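Probable aspartate aminotransferase 2 (Methanococcus jannaschii, PDB 2Z61) catalyses the pyridoxal-phosphate-dependent transfer of an amino group from alanine to a phosphorylated furancarboxaldehyde, producing the precursor of the furan moiety of methanofuran. Local coordinates at residues A[87-98]-A[230-241]; A[100-108]-A[126-134]. One frame throughout, in Å; residues are numbered along the deposited sequence.

Interaction 1 (A[87-98]-A[230-241])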
loop_
_atom_site.group_PDB
_atom_site.type_symbol
_atom_site.label_atom_id
_atom_site.label_comp_id
_atom_site.label_asym_id
_atom_site.label_seq_id
_atom_site.Cartn_x
_atom_site.Cartn_y
_atom_site.Cartn_z
ATOM N N ILE A 87 10.586 1.037 -23.958
ATOM C CA ILE A 87 10.273 0.136 -22.859
ATOM C C ILE A 87 8.967 -0.589 -23.153
ATOM O O ILE A 87 8.027 0.007 -23.672
ATOM C CB ILE A 87 10.123 0.927 -21.541
ATOM C CG1 ILE A 87 11.430 1.655 -21.228
ATOM C CG2 ILE A 87 9.768 -0.006 -20.400
ATOM C CD1 ILE A 87 11.328 2.610 -20.065
ATOM N N ILE A 88 8.917 -1.874 -22.824
ATOM C CA ILE A 88 7.725 -2.685 -23.044
ATOM C C ILE A 88 6.767 -2.558 -21.850
ATOM O O ILE A 88 7.205 -2.417 -20.709
ATOM C CB ILE A 88 8.109 -4.177 -23.243
ATOM C CG1 ILE A 88 9.000 -4.324 -24.480
ATOM C CG2 ILE A 88 6.865 -5.032 -23.404
ATOM C CD1 ILE A 88 10.327 -3.588 -24.390
ATOM N N PRO A 89 5.450 -2.596 -22.101
ATOM C CA PRO A 89 4.461 -2.481 -21.024
ATOM C C PRO A 89 4.629 -3.498 -19.898
ATOM O O PRO A 89 4.265 -3.224 -18.758
ATOM C CB PRO A 89 3.135 -2.638 -21.760
ATOM C CG PRO A 89 3.427 -1.963 -23.069
ATOM C CD PRO A 89 4.793 -2.528 -23.420
ATOM N N ASP A 90 5.179 -4.665 -20.218
ATOM C CA ASP A 90 5.398 -5.706 -19.216
ATOM C C ASP A 90 6.519 -5.341 -18.240
ATOM O O ASP A 90 6.662 -5.973 -17.195
ATOM C CB ASP A 90 5.733 -7.045 -19.889
ATOM C CG ASP A 90 4.500 -7.765 -20.422
ATOM O OD1 ASP A 90 3.483 -7.841 -19.695
ATOM O OD2 ASP A 90 4.552 -8.268 -21.566
ATOM N N ASN A 91 7.310 -4.329 -18.588
ATOM C CA ASN A 91 8.414 -3.891 -17.734
ATOM C C ASN A 91 7.963 -2.825 -16.746
ATOM O O ASN A 91 8.785 -2.205 -16.076
ATOM C CB ASN A 91 9.549 -3.306 -18.576
ATOM C CG ASN A 91 10.196 -4.326 -19.473
ATOM O OD1 ASN A 91 10.463 -4.060 -20.646
ATOM N ND2 ASN A 91 10.449 -5.513 -18.930
ATOM N N ILE A 92 6.654 -2.625 -16.657
ATOM C CA ILE A 92 6.090 -1.604 -15.787
ATOM C C ILE A 92 5.019 -2.163 -14.852
ATOM O O ILE A 92 4.211 -2.996 -15.253
ATOM C CB ILE A 92 5.444 -0.480 -16.639
ATOM C CG1 ILE A 92 6.422 -0.025 -17.725
ATOM C CG2 ILE A 92 5.016 0.685 -15.751
ATOM C CD1 ILE A 92 6.034 1.279 -18.408
ATOM N N ILE A 93 5.025 -1.715 -13.601
ATOM C CA ILE A 93 3.997 -2.133 -12.655
ATOM C C ILE A 93 3.424 -0.897 -11.974
ATOM O O ILE A 93 4.165 -0.010 -11.536
ATOM C CB ILE A 93 4.523 -3.084 -11.571
ATOM C CG1 ILE A 93 4.934 -4.416 -12.194
ATOM C CG2 ILE A 93 3.431 -3.347 -10.547
ATOM C CD1 ILE A 93 5.230 -5.499 -11.166
ATOM N N ILE A 94 2.098 -0.830 -11.906
ATOM C CA ILE A 94 1.426 0.295 -11.265
ATOM C C ILE A 94 1.313 -0.039 -9.772
ATOM O O ILE A 94 0.721 -1.054 -9.395
ATOM C CB ILE A 94 0.010 0.507 -11.855
ATOM C CG1 ILE A 94 0.086 0.630 -13.379
ATOM C CG2 ILE A 94 -0.621 1.750 -11.260
ATOM C CD1 ILE A 94 1.096 1.664 -13.894
ATOM N N THR A 95 1.886 0.806 -8.927
ATOM C CA THR A 95 1.873 0.572 -7.479
ATOM C C THR A 95 0.945 1.545 -6.756
ATOM O O THR A 95 0.443 2.501 -7.348
ATOM C CB THR A 95 3.293 0.733 -6.874
ATOM O OG1 THR A 95 3.817 2.024 -7.218
ATOM C CG2 THR A 95 4.231 -0.326 -7.410
ATOM N N GLY A 96 0.734 1.304 -5.468
ATOM C CA GLY A 96 -0.114 2.187 -4.684
ATOM C C GLY A 96 0.737 3.307 -4.131
ATOM O O GLY A 96 0.937 3.411 -2.925
ATOM N N GLY A 97 1.244 4.150 -5.025
ATOM C CA GLY A 97 2.107 5.240 -4.613
ATOM C C GLY A 97 3.569 4.895 -4.856
ATOM O O GLY A 97 3.915 3.735 -5.093
ATOM N N SER A 98 4.420 5.914 -4.773
ATOM C CA SER A 98 5.868 5.807 -4.974
ATOM C C SER A 98 6.583 5.159 -3.779
ATOM O O SER A 98 7.598 4.481 -3.942
ATOM C CB SER A 98 6.428 7.214 -5.238
ATOM O OG SER A 98 7.829 7.203 -5.409
ATOM N N ARG A 230 -2.826 8.028 -4.460
ATOM C CA ARG A 230 -1.950 6.875 -4.225
ATOM C C ARG A 230 -1.688 6.023 -5.461
ATOM O O ARG A 230 -2.220 4.915 -5.602
ATOM C CB ARG A 230 -2.534 5.973 -3.125
ATOM C CG ARG A 230 -2.982 6.685 -1.856
ATOM C CD ARG A 230 -1.802 7.036 -0.990
ATOM N NE ARG A 230 -1.043 8.090 -1.618
ATOM C CZ ARG A 230 0.276 8.141 -1.668
ATOM N NH1 ARG A 230 1.017 7.189 -1.113
ATOM N NH2 ARG A 230 0.837 9.143 -2.314
ATOM N N ILE A 231 -0.844 6.521 -6.350
ATOM C CA ILE A 231 -0.522 5.773 -7.547
ATOM C C ILE A 231 0.828 6.180 -8.137
ATOM O O ILE A 231 1.061 7.342 -8.463
ATOM C CB ILE A 231 -1.653 5.917 -8.601
ATOM C CG1 ILE A 231 -1.192 5.317 -9.934
ATOM C CG2 ILE A 231 -2.084 7.393 -8.737
ATOM C CD1 ILE A 231 -2.297 5.255 -10.984
ATOM N N GLY A 232 1.725 5.203 -8.219
ATOM C CA GLY A 232 3.052 5.419 -8.773
ATOM C C GLY A 232 3.378 4.223 -9.654
ATOM O O GLY A 232 2.485 3.445 -9.992
ATOM N N TYR A 233 4.639 4.063 -10.036
ATOM C CA TYR A 233 5.006 2.930 -10.857
ATOM C C TYR A 233 6.495 2.616 -10.790
ATOM O O TYR A 233 7.309 3.459 -10.435
ATOM C CB TYR A 233 4.560 3.173 -12.304
ATOM C CG TYR A 233 5.203 4.370 -12.972
ATOM C CD1 TYR A 233 6.537 4.335 -13.369
ATOM C CD2 TYR A 233 4.467 5.536 -13.224
ATOM C CE1 TYR A 233 7.132 5.425 -14.005
ATOM C CE2 TYR A 233 5.055 6.637 -13.863
ATOM C CZ TYR A 233 6.391 6.567 -14.254
ATOM O OH TYR A 233 6.983 7.614 -14.917
ATOM N N VAL A 234 6.838 1.380 -11.118
ATOM C CA VAL A 234 8.227 0.958 -11.097
ATOM C C VAL A 234 8.578 0.362 -12.456
ATOM O O VAL A 234 7.767 -0.333 -13.064
ATOM C CB VAL A 234 8.469 -0.087 -9.987
ATOM C CG1 VAL A 234 9.935 -0.473 -9.937
ATOM C CG2 VAL A 234 8.036 0.487 -8.646
ATOM N N ILE A 235 9.780 0.654 -12.936
ATOM C CA ILE A 235 10.229 0.126 -14.219
ATOM C C ILE A 235 11.578 -0.564 -14.046
ATOM O O ILE A 235 12.467 -0.037 -13.375
ATOM C CB ILE A 235 10.378 1.246 -15.264
ATOM C CG1 ILE A 235 9.041 1.972 -15.446
ATOM C CG2 ILE A 235 10.833 0.647 -16.594
ATOM C CD1 ILE A 235 9.119 3.215 -16.318
ATOM N N SER A 236 11.723 -1.744 -14.641
ATOM C CA SER A 236 12.970 -2.496 -14.557
ATOM C C SER A 236 12.938 -3.672 -15.541
ATOM O O SER A 236 12.043 -3.750 -16.378
ATOM C CB SER A 236 13.178 -3.002 -13.127
ATOM O OG SER A 236 14.415 -3.680 -12.995
ATOM N N ASN A 237 13.907 -4.579 -15.446
ATOM C CA ASN A 237 13.944 -5.736 -16.342
ATOM C C ASN A 237 12.960 -6.817 -15.883
ATOM O O ASN A 237 12.422 -6.755 -14.776
ATOM C CB ASN A 237 15.368 -6.309 -16.433
ATOM C CG ASN A 237 15.874 -6.847 -15.106
ATOM O OD1 ASN A 237 15.316 -7.794 -14.553
ATOM N ND2 ASN A 237 16.937 -6.239 -14.589
ATOM N N ASP A 238 12.739 -7.809 -16.740
ATOM C CA ASP A 238 11.803 -8.900 -16.476
ATOM C C ASP A 238 11.928 -9.588 -15.123
ATOM O O ASP A 238 10.937 -9.726 -14.406
ATOM C CB ASP A 238 11.912 -9.963 -17.574
ATOM C CG ASP A 238 11.530 -9.433 -18.943
ATOM O OD1 ASP A 238 10.390 -8.944 -19.110
ATOM O OD2 ASP A 238 12.378 -9.506 -19.857
ATOM N N GLU A 239 13.134 -10.031 -14.778
ATOM C CA GLU A 239 13.345 -10.727 -13.509
ATOM C C GLU A 239 12.948 -9.908 -12.291
ATOM O O GLU A 239 12.338 -10.428 -11.362
ATOM C CB GLU A 239 14.801 -11.170 -13.370
ATOM C CG GLU A 239 15.205 -12.246 -14.365
ATOM C CD GLU A 239 16.636 -12.716 -14.172
ATOM O OE1 GLU A 239 16.981 -13.116 -13.039
ATOM O OE2 GLU A 239 17.411 -12.689 -15.153
ATOM N N ILE A 240 13.301 -8.628 -12.291
ATOM C CA ILE A 240 12.966 -7.769 -11.173
ATOM C C ILE A 240 11.473 -7.436 -11.144
ATOM O O ILE A 240 10.850 -7.446 -10.077
ATOM C CB ILE A 240 13.815 -6.485 -11.209
ATOM C CG1 ILE A 240 15.252 -6.830 -10.808
ATOM C CG2 ILE A 240 13.229 -5.434 -10.280
ATOM C CD1 ILE A 240 16.158 -5.638 -10.671
ATOM N N ILE A 241 10.893 -7.163 -12.308
ATOM C CA ILE A 241 9.474 -6.840 -12.378
ATOM C C ILE A 241 8.628 -8.027 -11.940
ATOM O O ILE A 241 7.626 -7.861 -11.248
ATOM C CB ILE A 241 9.055 -6.418 -13.805
ATOM C CG1 ILE A 241 9.574 -5.012 -14.104
ATOM C CG2 ILE A 241 7.545 -6.449 -13.942
ATOM C CD1 ILE A 241 9.045 -3.933 -13.160
#

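Interaction 2 (A[100-108]-A[126-134])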
loop_
_atom_site.group_PDB
_atom_site.type_symbol
_atom_site.label_atom_id
_atom_site.label_comp_id
_atom_site.label_asym_id
_atom_site.label_seq_id
_atom_site.Cartn_x
_atom_site.Cartn_y
_atom_site.Cartn_z
ATOM N N LEU A 100 5.452 2.689 -1.745
ATOM C CA LEU A 100 5.365 1.237 -1.813
ATOM C C LEU A 100 6.274 0.717 -2.914
ATOM O O LEU A 100 6.908 -0.316 -2.756
ATOM C CB LEU A 100 3.930 0.765 -2.090
ATOM C CG LEU A 100 3.144 0.218 -0.895
ATOM C CD1 LEU A 100 1.889 -0.495 -1.398
ATOM C CD2 LEU A 100 4.022 -0.751 -0.101
ATOM N N GLY A 101 6.323 1.437 -4.032
ATOM C CA GLY A 101 7.170 1.017 -5.135
ATOM C C GLY A 101 8.609 0.856 -4.679
ATOM O O GLY A 101 9.231 -0.185 -4.896
ATOM N N LEU A 102 9.137 1.894 -4.038
ATOM C CA LEU A 102 10.500 1.861 -3.532
ATOM C C LEU A 102 10.678 0.671 -2.583
ATOM O O LEU A 102 11.624 -0.104 -2.717
ATOM C CB LEU A 102 10.816 3.165 -2.797
ATOM C CG LEU A 102 12.222 3.283 -2.192
ATOM C CD1 LEU A 102 13.261 3.427 -3.294
ATOM C CD2 LEU A 102 12.269 4.479 -1.262
ATOM N N PHE A 103 9.765 0.523 -1.629
ATOM C CA PHE A 103 9.874 -0.583 -0.685
ATOM C C PHE A 103 9.963 -1.936 -1.390
ATOM O O PHE A 103 10.788 -2.772 -1.041
ATOM C CB PHE A 103 8.695 -0.597 0.283
ATOM C CG PHE A 103 8.800 -1.678 1.316
ATOM C CD1 PHE A 103 9.658 -1.531 2.402
ATOM C CD2 PHE A 103 8.095 -2.865 1.173
ATOM C CE1 PHE A 103 9.810 -2.557 3.326
ATOM C CE2 PHE A 103 8.244 -3.896 2.096
ATOM C CZ PHE A 103 9.101 -3.740 3.170
ATOM N N PHE A 104 9.097 -2.148 -2.380
ATOM C CA PHE A 104 9.093 -3.394 -3.132
ATOM C C PHE A 104 10.406 -3.588 -3.894
ATOM O O PHE A 104 10.899 -4.712 -4.017
ATOM C CB PHE A 104 7.921 -3.409 -4.120
ATOM C CG PHE A 104 6.567 -3.551 -3.474
ATOM C CD1 PHE A 104 5.405 -3.387 -4.229
ATOM C CD2 PHE A 104 6.447 -3.876 -2.126
ATOM C CE1 PHE A 104 4.140 -3.548 -3.651
ATOM C CE2 PHE A 104 5.190 -4.038 -1.540
ATOM C CZ PHE A 104 4.033 -3.874 -2.306
ATOM N N ALA A 105 10.964 -2.489 -4.409
ATOM C CA ALA A 105 12.223 -2.544 -5.156
ATOM C C ALA A 105 13.348 -3.054 -4.261
ATOM O O ALA A 105 14.050 -4.004 -4.618
ATOM C CB ALA A 105 12.573 -1.156 -5.705
ATOM N N LEU A 106 13.509 -2.418 -3.102
ATOM C CA LEU A 106 14.537 -2.817 -2.139
ATOM C C LEU A 106 14.344 -4.275 -1.699
ATOM O O LEU A 106 15.312 -5.037 -1.613
ATOM C CB LEU A 106 14.510 -1.888 -0.915
ATOM C CG LEU A 106 15.103 -0.479 -1.077
ATOM C CD1 LEU A 106 14.733 0.390 0.118
ATOM C CD2 LEU A 106 16.625 -0.562 -1.223
ATOM N N SER A 107 13.094 -4.667 -1.443
ATOM C CA SER A 107 12.800 -6.037 -1.005
ATOM C C SER A 107 13.266 -7.119 -1.965
ATOM O O SER A 107 13.748 -8.170 -1.541
ATOM C CB SER A 107 11.293 -6.228 -0.784
ATOM O OG SER A 107 10.796 -5.382 0.237
ATOM N N SER A 108 13.119 -6.863 -3.259
ATOM C CA SER A 108 13.473 -7.843 -4.272
ATOM C C SER A 108 14.958 -8.097 -4.502
ATOM O O SER A 108 15.310 -9.089 -5.134
ATOM C CB SER A 108 12.823 -7.459 -5.605
ATOM O OG SER A 108 13.340 -6.230 -6.092
ATOM N N TYR A 126 14.334 6.468 3.435
ATOM C CA TYR A 126 15.297 5.526 2.859
ATOM C C TYR A 126 15.948 4.653 3.936
ATOM O O TYR A 126 15.870 3.425 3.876
ATOM C CB TYR A 126 16.393 6.275 2.076
ATOM C CG TYR A 126 15.934 6.971 0.800
ATOM C CD1 TYR A 126 16.734 7.946 0.197
ATOM C CD2 TYR A 126 14.714 6.659 0.190
ATOM C CE1 TYR A 126 16.336 8.593 -0.972
ATOM C CE2 TYR A 126 14.302 7.305 -0.984
ATOM C CZ TYR A 126 15.119 8.271 -1.557
ATOM O OH TYR A 126 14.726 8.921 -2.709
ATOM N N LYS A 127 16.598 5.281 4.913
ATOM C CA LYS A 127 17.259 4.518 5.973
ATOM C C LYS A 127 16.318 3.548 6.701
ATOM O O LYS A 127 16.723 2.451 7.069
ATOM C CB LYS A 127 17.929 5.458 6.986
ATOM C CG LYS A 127 16.979 6.233 7.882
ATOM C CD LYS A 127 17.749 7.127 8.849
ATOM C CE LYS A 127 16.821 7.950 9.739
ATOM N NZ LYS A 127 16.048 8.971 8.982
ATOM N N ASN A 128 15.066 3.935 6.900
ATOM C CA ASN A 128 14.142 3.035 7.584
ATOM C C ASN A 128 13.817 1.791 6.762
ATOM O O ASN A 128 13.763 0.678 7.299
ATOM C CB ASN A 128 12.865 3.778 7.984
ATOM C CG ASN A 128 13.086 4.691 9.179
ATOM O OD1 ASN A 128 13.846 4.350 10.089
ATOM N ND2 ASN A 128 12.420 5.843 9.193
ATOM N N PHE A 129 13.615 1.971 5.458
ATOM C CA PHE A 129 13.333 0.842 4.580
ATOM C C PHE A 129 14.529 -0.112 4.588
ATOM O O PHE A 129 14.365 -1.329 4.643
ATOM C CB PHE A 129 13.117 1.304 3.130
ATOM C CG PHE A 129 11.828 2.044 2.890
ATOM C CD1 PHE A 129 10.961 2.347 3.933
ATOM C CD2 PHE A 129 11.472 2.416 1.595
ATOM C CE1 PHE A 129 9.761 3.008 3.689
ATOM C CE2 PHE A 129 10.273 3.074 1.341
ATOM C CZ PHE A 129 9.416 3.371 2.392
ATOM N N ILE A 130 15.730 0.459 4.532
ATOM C CA ILE A 130 16.958 -0.334 4.488
ATOM C C ILE A 130 17.173 -1.169 5.750
ATOM O O ILE A 130 17.412 -2.376 5.659
ATOM C CB ILE A 130 18.188 0.585 4.203
ATOM C CG1 ILE A 130 18.112 1.084 2.755
ATOM C CG2 ILE A 130 19.502 -0.184 4.433
ATOM C CD1 ILE A 130 18.908 2.369 2.473
ATOM N N ARG A 131 17.077 -0.546 6.919
ATOM C CA ARG A 131 17.243 -1.287 8.168
ATOM C C ARG A 131 16.176 -2.372 8.278
ATOM O O ARG A 131 16.480 -3.537 8.555
ATOM C CB ARG A 131 17.131 -0.352 9.373
ATOM C CG ARG A 131 18.321 0.559 9.566
ATOM C CD ARG A 131 18.096 1.512 10.728
ATOM N NE ARG A 131 19.266 2.348 10.975
ATOM C CZ ARG A 131 20.513 1.889 11.027
ATOM N NH1 ARG A 131 20.753 0.595 10.851
ATOM N NH2 ARG A 131 21.519 2.721 11.258
ATOM N N PHE A 132 14.922 -1.984 8.056
ATOM C CA PHE A 132 13.805 -2.919 8.138
ATOM C C PHE A 132 14.109 -4.237 7.432
ATOM O O PHE A 132 13.715 -5.305 7.907
ATOM C CB PHE A 132 12.546 -2.299 7.525
ATOM C CG PHE A 132 11.318 -3.167 7.644
ATOM C CD1 PHE A 132 10.469 -3.050 8.741
ATOM C CD2 PHE A 132 11.006 -4.096 6.653
ATOM C CE1 PHE A 132 9.316 -3.843 8.854
ATOM C CE2 PHE A 132 9.857 -4.898 6.752
ATOM C CZ PHE A 132 9.009 -4.767 7.857
ATOM N N LEU A 133 14.804 -4.158 6.299
ATOM C CA LEU A 133 15.150 -5.352 5.527
ATOM C C LEU A 133 16.469 -5.998 5.956
ATOM O O LEU A 133 17.003 -6.855 5.251
ATOM C CB LEU A 133 15.194 -5.013 4.034
ATOM C CG LEU A 133 13.860 -4.591 3.407
ATOM C CD1 LEU A 133 14.087 -4.070 1.992
ATOM C CD2 LEU A 133 12.910 -5.779 3.386
ATOM N N GLY A 134 16.992 -5.579 7.104
ATOM C CA GLY A 134 18.232 -6.152 7.604
ATOM C C GLY A 134 19.525 -5.703 6.939
ATOM O O GLY A 134 20.583 -6.295 7.173
#

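Interaction 1 (A[87-98]-A[230-241])
Ile92 and Ile235 lie side by side and point the same way, with CG1 of Ile92 4.0 Å from CG1 of Ile235. They form a non-hydrogen-bonded pair of two antiparallel strands, 92-95 and 232-235, at one margin of the seven-stranded mixed sheet of the aminotransferase fold. Ile94, on the same face, sets its CD1 against CB of Tyr233 and its CG2 against CG1 of Ile231; helix 69-82 packs on this side through Ile75 and Leu71. On the other face Ile93 slides past Ile241, the two pointing in opposite directions, and its CD1 comes 3.7 Å from CG2 of Ile241. The strands are joined by paired backbone bonds: Val234 N lies 3.0 Å from Ile93 O, and Ile93 N bonds back to Val234 O; Thr95 and Gly232 pair likewise. Beyond the first pair the join fades into a weak bond from Ser236 N to Asn91 O, and Asn237 OD1 caps the following helix by accepting from Ile240 N.

The opposite end leads to the cofactor. Arg230, its chain bent at chi2 and chi3, has CA of Gly97 over one face of its guanidinium, while NH2 bonds to the cofactor phosphate on Lys222 and to Thr227 O; Ser98 N binds another oxygen of that phosphate. A side chain on Gly97 would run into Arg230 NH1. Gly96 is the centre of an inverse gamma turn, and Thr95 OG1, set between its backbone N and carbonyl carbon (chi1 55°), donates to Gly97 O, 2.7 Å away, from above the plane of the Gly97 carbonyl.

Interaction 2 (A[100-108]-A[126-134])
Two torsions bring Phe103 and Phe129 together between helices 98-109 and 125-132. Phe103 carries CG opposite its backbone N (chi1 -177°), whereas Phe129 carries CG opposite its carbonyl carbon (chi1 -71°) and reaches toward the first helix. The result is a T-shaped pair: the edge of Phe103 meets the face of Phe129, with ring planes at 87° and centroids 5.7 Å apart. Phe132 completes an aromatic cluster, its CE2 lying 3.8 Å from Phe103 CZ at the edge of the Phe103 ring.

Leucines fill in around the rings. Leu102 CD2 lodges between Tyr126 and Phe129, meeting the edge of the tyrosine ring at CE2 (3.5 Å), while the tyrosine hydroxyl is held by Asp189. Crossing Phe129 at about a right angle, Leu106 puts CD1 3.5 Å from Phe129 CB and its own CB against Leu133 CD1. Leu133 follows the last turn of its helix, which closes in a Schellman motif with Gly134 as C-prime residue. The helix 125-132 is the crossover of a beta-alpha-beta unit linking parallel strands 115-119 and 136-140, and its Ile130 rests on the first of these.

Ser107 OG donates to Phe103 O at 2.9 Å, from the opposite face of that carbonyl to Ser107 N, and lies over one face of the Phe103 ring, toward its rim, while touching Leu133 CD2. Replacing this serine by an alanine would probably leave Phe103 O with one grip fewer and open a small gap between the Phe103 ring and Leu133. Leu251 of the second subunit packs on both Phe103 and Phe129. With carbon meeting carbon almost throughout, the helices are held by fit and ring geometry rather than by polar bonds.

How the interactions relate
Both contacts are largely buried, belong to the aminotransferase fold and touch the second subunit, but they join different elements. Interaction 1 pairs two strands at the margin of the sheet through backbone bonds and runs from a solvent-exposed end at Asp90 and Asp238 to the cofactor phosphate. Interaction 2 is an interhelical core of rings and leucines. Strand 92-95 leads through Gly96 and Gly97 into helix 98-109, and residues 100-108 and 126-134 fall within the loop that interaction 1 closes. The two meet where Val234 CG2 packs 3.7 Å from Gly101 CA, with Thr95 CG2 also against that glycine, seating the helix on the sheet face formed by Thr95 and Val234.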